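Local coordinates for translation initiation factor 4E (Ascaris suum, PDB 3M94), which binds the mRNA 5' cap, here a trimethylguanosine cap analogue, and probably recruits capped messages for translation initiation, at residues A89-L92 and D93-L97; E154-D157 and T158-I161. All blocks are in the same frame, centred on the assembly; numbering follows the deposited sequence.

Contact 1 (89-97) comes first along the chain, in the early turns of helix 88-104. Contact 2 (154-161) follows later, in the loop that leads from helix 139-153 into strand 161-165. Their centres lie about 14 Å apart. They meet where the hydroxyl OH of Tyr95 packs 3.7 Å from CG1 of Ile155. Both also reach strand 77-83, which neighbours strand 161-165 in the antiparallel sheet. In the eIF4E fold the helices pack against one side of this curved sheet. Together the two contacts join helix 88-104 to the loop after helix 139-153. No residue of either contact belongs to the cap pocket; the side chain of Leu92 is about 12 Å from the ligand.

Contact 1 of 2, residues A89-L92 and D93-L97; sequences AQLL and DHYWL
Leu91 holds CG anti to its carbonyl carbon (chi1 -61°), and Tyr95 does likewise (chi1 -82°). The two side chains therefore run side by side, one helical turn apart. CB of Leu91 sits almost over the centre of the tyrosine ring, 4.2 Å from its centroid and 7° off the ring normal. This is a CH-pi contact. The branches of the leucine follow the same ring outward. CD2 of Leu91 lies 4.0 Å from CE2 of Tyr95, and CD1 reaches the phenol oxygen OH.

The backbone beneath is helical but kinked. N of Tyr95 donates to O of Leu91 at 2.8 Å in a nearly straight bond. N of Trp96 donates to O of Leu92 at 3.1 Å. Just before these two bonds, the amides of Asp93 and His94 have no direct bond to the turn before, and water takes its place. One water accepts from N of Asp93 at 2.8 Å and donates weakly to O of Ala89. A second accepts from N of His94 at 3.0 Å and gives a weak bond to O of Gln90. The two waters bridge the opened turn and give both amides an acceptor.

The carboxylate of Asp93 turns to a neighbouring loop, where OD2 bonds to OG of Ser49. The inner side of the helix faces the sheet. Leu92 packs on Val83 and Val120, Tyr95 on Val81 and Val83, and Trp96 on Ala118 and Val120. Leu97 instead packs on helix 35-42, through Phe38, Trp39 and Tyr42.

Contact 2 of 2, residues E154-D157 and T158-I161; sequences EIPD and TEPI
The carboxylate of Glu159 lays one face over CG of Pro156, with CD of the proline nearby on the same side. Seen from the proline, OE1 of Glu159 lies obliquely above the CG-CD side of the ring, 3.4 Å from both atoms. Thr158 OG1 comes to the same side of the ring, 3.8 Å from CB of Pro156. The extended chain of Glu159 (chi2 156°) carries its carboxylate across to the proline.

Pro156 to Glu159 form a type I beta turn. N of Glu159 closes it by donating to O of Pro156 at 3.0 Å. Below the turn the chain folds back, and two isoleucines meet obliquely. CD1 of Ile155 is 3.9 Å from CG2 of Ile161. CG2 of Ile155 also lies 3.3 Å from O of Glu159. Both isoleucines are buried: Ile155 packs on Val81, and Ile161 on Trp79 and Ile183.

Just before the turn, Glu154 ends helix 139-153 in a Schellman motif with positive phi. Lys150 of that helix salt-bridges OD1 of Asp157 and also donates to O of Ile155. One ammonium group thus ties the turn back to the helix. The chemistry is divided. Polar groups hold the exposed turn, while apolar packing seats its base at the start of strand 161-165. The lysine would be expected to favour a charged carboxylate on Asp157.

Contact 1 of 2, residues A89-L92 and D93-L97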
ATOM      1  N   ALA A  89       6.860 -15.087   6.462  1.00 24.41           N
ATOM      2  CA  ALA A  89       7.782 -15.613   5.456  1.00 24.34           C
ATOM      3  C   ALA A  89       7.052 -16.105   4.194  1.00 24.31           C
ATOM      4  O   ALA A  89       7.627 -16.119   3.098  1.00 24.29           O
ATOM      5  CB  ALA A  89       8.657 -16.710   6.047  1.00 24.06           C
ATOM      6  N   GLN A  90       5.787 -16.480   4.344  1.00 24.27           N
ATOM      7  CA  GLN A  90       4.974 -16.908   3.195  1.00 24.49           C
ATOM      8  C   GLN A  90       3.964 -15.873   2.669  1.00 23.60           C
ATOM      9  O   GLN A  90       3.501 -15.993   1.542  1.00 23.42           O
ATOM     10  CB  GLN A  90       4.302 -18.278   3.441  1.00 25.03           C
ATOM     11  CG  GLN A  90       3.826 -18.563   4.871  1.00 27.29           C
ATOM     12  CD  GLN A  90       4.933 -19.068   5.811  1.00 30.02           C
ATOM     13  OE1 GLN A  90       5.951 -19.624   5.375  1.00 31.11           O
ATOM     14  NE2 GLN A  90       4.727 -18.874   7.111  1.00 30.80           N
ATOM     15  N   LEU A  91       3.639 -14.855   3.465  1.00 22.79           N
ATOM     16  CA  LEU A  91       2.620 -13.868   3.069  1.00 22.08           C
ATOM     17  C   LEU A  91       3.139 -12.445   2.793  1.00 21.56           C
ATOM     18  O   LEU A  91       2.576 -11.743   1.950  1.00 21.57           O
ATOM     19  CB  LEU A  91       1.477 -13.805   4.091  1.00 22.01           C
ATOM     20  CG  LEU A  91       0.624 -15.055   4.368  1.00 23.35           C
ATOM     21  CD1 LEU A  91      -0.344 -14.821   5.541  1.00 22.98           C
ATOM     22  CD2 LEU A  91      -0.134 -15.516   3.122  1.00 22.09           C
ATOM     23  N   LEU A  92       4.184 -12.009   3.498  1.00 20.61           N
ATOM     24  CA  LEU A  92       4.606 -10.602   3.406  1.00 20.14           C
ATOM     25  C   LEU A  92       4.870 -10.105   1.958  1.00 20.37           C
ATOM     26  O   LEU A  92       4.199  -9.172   1.490  1.00 19.72           O
ATOM     27  CB  LEU A  92       5.781 -10.284   4.334  1.00 19.79           C
ATOM     28  CG  LEU A  92       6.058  -8.778   4.427  1.00 19.58           C
ATOM     29  CD1 LEU A  92       4.811  -8.045   4.967  1.00 17.79           C
ATOM     30  CD2 LEU A  92       7.278  -8.469   5.273  1.00 18.22           C
ATOM     31  N   ASP A  93       5.806 -10.744   1.257  1.00 20.17           N
ATOM     32  CA  ASP A  93       6.146 -10.348  -0.123  1.00 20.51           C
ATOM     33  C   ASP A  93       5.004 -10.534  -1.117  1.00 20.22           C
ATOM     34  O   ASP A  93       4.820  -9.703  -2.011  1.00 19.71           O
ATOM     35  CB  ASP A  93       7.390 -11.080  -0.625  1.00 20.55           C
ATOM     36  CG  ASP A  93       8.619 -10.762   0.194  1.00 21.98           C
ATOM     37  OD1 ASP A  93       8.635  -9.717   0.886  1.00 22.42           O
ATOM     38  OD2 ASP A  93       9.563 -11.581   0.162  1.00 25.40           O
ATOM     39  N   HIS A  94       4.249 -11.617  -0.956  1.00 19.92           N
ATOM     40  CA  HIS A  94       3.081 -11.882  -1.793  1.00 20.01           C
ATOM     41  C   HIS A  94       2.029 -10.780  -1.625  1.00 19.65           C
ATOM     42  O   HIS A  94       1.573 -10.209  -2.605  1.00 19.19           O
ATOM     43  CB  HIS A  94       2.496 -13.259  -1.462  1.00 20.18           C
ATOM     44  CG  HIS A  94       1.327 -13.645  -2.313  1.00 22.14           C
ATOM     45  ND1 HIS A  94       1.469 -14.179  -3.577  1.00 24.38           N
ATOM     46  CD2 HIS A  94      -0.008 -13.602  -2.071  1.00 24.51           C
ATOM     47  CE1 HIS A  94       0.274 -14.429  -4.085  1.00 24.97           C
ATOM     48  NE2 HIS A  94      -0.640 -14.086  -3.193  1.00 25.47           N
ATOM     49  N   TYR A  95       1.659 -10.482  -0.378  1.00 19.24           N
ATOM     50  CA  TYR A  95       0.704  -9.414  -0.082  1.00 18.68           C
ATOM     51  C   TYR A  95       1.126  -8.072  -0.696  1.00 18.54           C
ATOM     52  O   TYR A  95       0.335  -7.428  -1.379  1.00 18.30           O
ATOM     53  CB  TYR A  95       0.508  -9.271   1.430  1.00 18.40           C
ATOM     54  CG  TYR A  95      -0.477 -10.247   2.075  1.00 19.11           C
ATOM     55  CD1 TYR A  95      -0.796 -10.132   3.430  1.00 19.19           C
ATOM     56  CD2 TYR A  95      -1.103 -11.264   1.337  1.00 19.09           C
ATOM     57  CE1 TYR A  95      -1.710 -11.010   4.052  1.00 20.65           C
ATOM     58  CE2 TYR A  95      -2.028 -12.148   1.947  1.00 19.72           C
ATOM     59  CZ  TYR A  95      -2.315 -12.014   3.311  1.00 20.55           C
ATOM     60  OH  TYR A  95      -3.216 -12.863   3.933  1.00 22.37           O
ATOM     61  N   TRP A  96       2.374  -7.667  -0.444  1.00 17.99           N
ATOM     62  CA  TRP A  96       2.922  -6.404  -0.951  1.00 17.53           C
ATOM     63  C   TRP A  96       2.902  -6.316  -2.476  1.00 17.42           C
ATOM     64  O   TRP A  96       2.380  -5.358  -3.025  1.00 18.20           O
ATOM     65  CB  TRP A  96       4.336  -6.184  -0.409  1.00 17.15           C
ATOM     66  CG  TRP A  96       5.029  -4.913  -0.864  1.00 16.00           C
ATOM     67  CD1 TRP A  96       6.220  -4.835  -1.485  1.00 13.04           C
ATOM     68  CD2 TRP A  96       4.573  -3.558  -0.685  1.00 14.51           C
ATOM     69  NE1 TRP A  96       6.550  -3.518  -1.712  1.00 16.01           N
ATOM     70  CE2 TRP A  96       5.556  -2.715  -1.221  1.00 14.95           C
ATOM     71  CE3 TRP A  96       3.421  -2.980  -0.117  1.00 15.57           C
ATOM     72  CZ2 TRP A  96       5.431  -1.312  -1.235  1.00 15.29           C
ATOM     73  CZ3 TRP A  96       3.308  -1.591  -0.099  1.00 14.97           C
ATOM     74  CH2 TRP A  96       4.310  -0.771  -0.660  1.00 15.82           C
ATOM     75  N   LEU A  97       3.448  -7.317  -3.158  1.00 17.52           N
ATOM     76  CA  LEU A  97       3.477  -7.314  -4.622  1.00 16.92           C
ATOM     77  C   LEU A  97       2.066  -7.337  -5.234  1.00 17.25           C
ATOM     78  O   LEU A  97       1.793  -6.569  -6.158  1.00 16.88           O
ATOM     79  CB  LEU A  97       4.319  -8.475  -5.180  1.00 16.59           C
ATOM     80  CG  LEU A  97       4.434  -8.554  -6.719  1.00 16.19           C
ATOM     81  CD1 LEU A  97       4.929  -7.211  -7.372  1.00 13.34           C
ATOM     82  CD2 LEU A  97       5.343  -9.710  -7.133  1.00 16.11           C
TER
HETATM   83  O   HOH W   1       7.237 -12.902   2.388  1.00 15.86           O
HETATM   84  O   HOH W   2       5.277 -14.034   0.539  1.00 11.05           O

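Contact 2 of 2, residues E154-D157 and T158-I161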
ATOM      1  N   GLU A 154      -6.354 -12.403  -1.236  1.00 24.99           N
ATOM      2  CA  GLU A 154      -6.924 -13.662  -0.751  1.00 26.02           C
ATOM      3  C   GLU A 154      -6.834 -13.768   0.768  1.00 25.71           C
ATOM      4  O   GLU A 154      -6.395 -14.766   1.311  1.00 26.11           O
ATOM      5  CB  GLU A 154      -6.292 -14.858  -1.467  1.00 26.16           C
ATOM      6  CG  GLU A 154      -6.770 -14.966  -2.908  1.00 28.73           C
ATOM      7  CD  GLU A 154      -6.010 -15.993  -3.731  1.00 31.32           C
ATOM      8  OE1 GLU A 154      -4.759 -15.988  -3.715  1.00 30.92           O
ATOM      9  OE2 GLU A 154      -6.683 -16.803  -4.414  1.00 33.48           O
ATOM     10  N   ILE A 155      -7.267 -12.707   1.438  1.00 26.07           N
ATOM     11  CA  ILE A 155      -7.307 -12.673   2.886  1.00 26.23           C
ATOM     12  C   ILE A 155      -8.581 -13.382   3.372  1.00 26.78           C
ATOM     13  O   ILE A 155      -9.689 -12.957   3.037  1.00 26.49           O
ATOM     14  CB  ILE A 155      -7.232 -11.226   3.411  1.00 25.89           C
ATOM     15  CG1 ILE A 155      -5.946 -10.547   2.897  1.00 24.56           C
ATOM     16  CG2 ILE A 155      -7.326 -11.209   4.945  1.00 25.89           C
ATOM     17  CD1 ILE A 155      -5.933  -9.031   3.009  1.00 21.10           C
ATOM     18  N   PRO A 156      -8.416 -14.476   4.148  1.00 27.36           N
ATOM     19  CA  PRO A 156      -9.555 -15.265   4.630  1.00 27.63           C
ATOM     20  C   PRO A 156     -10.347 -14.536   5.712  1.00 28.08           C
ATOM     21  O   PRO A 156      -9.857 -13.567   6.312  1.00 28.18           O
ATOM     22  CB  PRO A 156      -8.897 -16.525   5.198  1.00 27.78           C
ATOM     23  CG  PRO A 156      -7.522 -16.092   5.595  1.00 27.53           C
ATOM     24  CD  PRO A 156      -7.124 -15.053   4.579  1.00 27.43           C
ATOM     25  N   ASP A 157     -11.565 -15.010   5.950  1.00 28.58           N
ATOM     26  CA  ASP A 157     -12.475 -14.394   6.914  1.00 29.04           C
ATOM     27  C   ASP A 157     -11.983 -14.489   8.354  1.00 29.20           C
ATOM     28  O   ASP A 157     -12.294 -13.626   9.178  1.00 29.39           O
ATOM     29  CB  ASP A 157     -13.877 -14.986   6.768  1.00 29.07           C
ATOM     30  CG  ASP A 157     -14.574 -14.504   5.513  1.00 29.42           C
ATOM     31  OD1 ASP A 157     -14.239 -13.401   5.032  1.00 29.79           O
ATOM     32  OD2 ASP A 157     -15.452 -15.222   5.003  1.00 30.48           O
ATOM     33  N   THR A 158     -11.192 -15.518   8.645  1.00 29.46           N
ATOM     34  CA  THR A 158     -10.554 -15.649   9.957  1.00 29.96           C
ATOM     35  C   THR A 158      -9.583 -14.507  10.271  1.00 30.07           C
ATOM     36  O   THR A 158      -9.134 -14.369  11.409  1.00 30.22           O
ATOM     37  CB  THR A 158      -9.800 -16.987  10.100  1.00 30.15           C
ATOM     38  OG1 THR A 158      -8.967 -17.189   8.950  1.00 29.88           O
ATOM     39  CG2 THR A 158     -10.785 -18.159  10.258  1.00 30.08           C
ATOM     40  N   GLU A 159      -9.255 -13.692   9.267  1.00 30.08           N
ATOM     41  CA  GLU A 159      -8.315 -12.592   9.474  1.00 30.07           C
ATOM     42  C   GLU A 159      -8.888 -11.246   9.038  1.00 29.26           C
ATOM     43  O   GLU A 159      -8.582 -10.761   7.950  1.00 29.09           O
ATOM     44  CB  GLU A 159      -6.983 -12.889   8.782  1.00 30.53           C
ATOM     45  CG  GLU A 159      -6.228 -14.065   9.405  1.00 33.19           C
ATOM     46  CD  GLU A 159      -5.253 -14.729   8.444  1.00 36.62           C
ATOM     47  OE1 GLU A 159      -5.164 -14.282   7.273  1.00 38.16           O
ATOM     48  OE2 GLU A 159      -4.575 -15.701   8.860  1.00 38.04           O
ATOM     49  N   PRO A 160      -9.730 -10.639   9.896  1.00 28.65           N
ATOM     50  CA  PRO A 160     -10.345  -9.348   9.613  1.00 28.14           C
ATOM     51  C   PRO A 160      -9.352  -8.287   9.152  1.00 27.41           C
ATOM     52  O   PRO A 160      -8.189  -8.307   9.526  1.00 27.39           O
ATOM     53  CB  PRO A 160     -10.961  -8.940  10.966  1.00 28.29           C
ATOM     54  CG  PRO A 160     -10.375  -9.874  11.976  1.00 28.39           C
ATOM     55  CD  PRO A 160     -10.138 -11.135  11.223  1.00 28.72           C
ATOM     56  N   ILE A 161      -9.827  -7.395   8.297  1.00 26.69           N
ATOM     57  CA  ILE A 161      -9.074  -6.233   7.907  1.00 25.76           C
ATOM     58  C   ILE A 161      -9.953  -5.066   8.297  1.00 25.28           C
ATOM     59  O   ILE A 161     -11.188  -5.205   8.383  1.00 24.94           O
ATOM     60  CB  ILE A 161      -8.695  -6.251   6.404  1.00 25.45           C
ATOM     61  CG1 ILE A 161      -9.932  -6.305   5.496  1.00 26.09           C
ATOM     62  CG2 ILE A 161      -7.762  -7.434   6.119  1.00 26.49           C
ATOM     63  CD1 ILE A 161      -9.690  -5.805   4.033  1.00 23.89           C
TER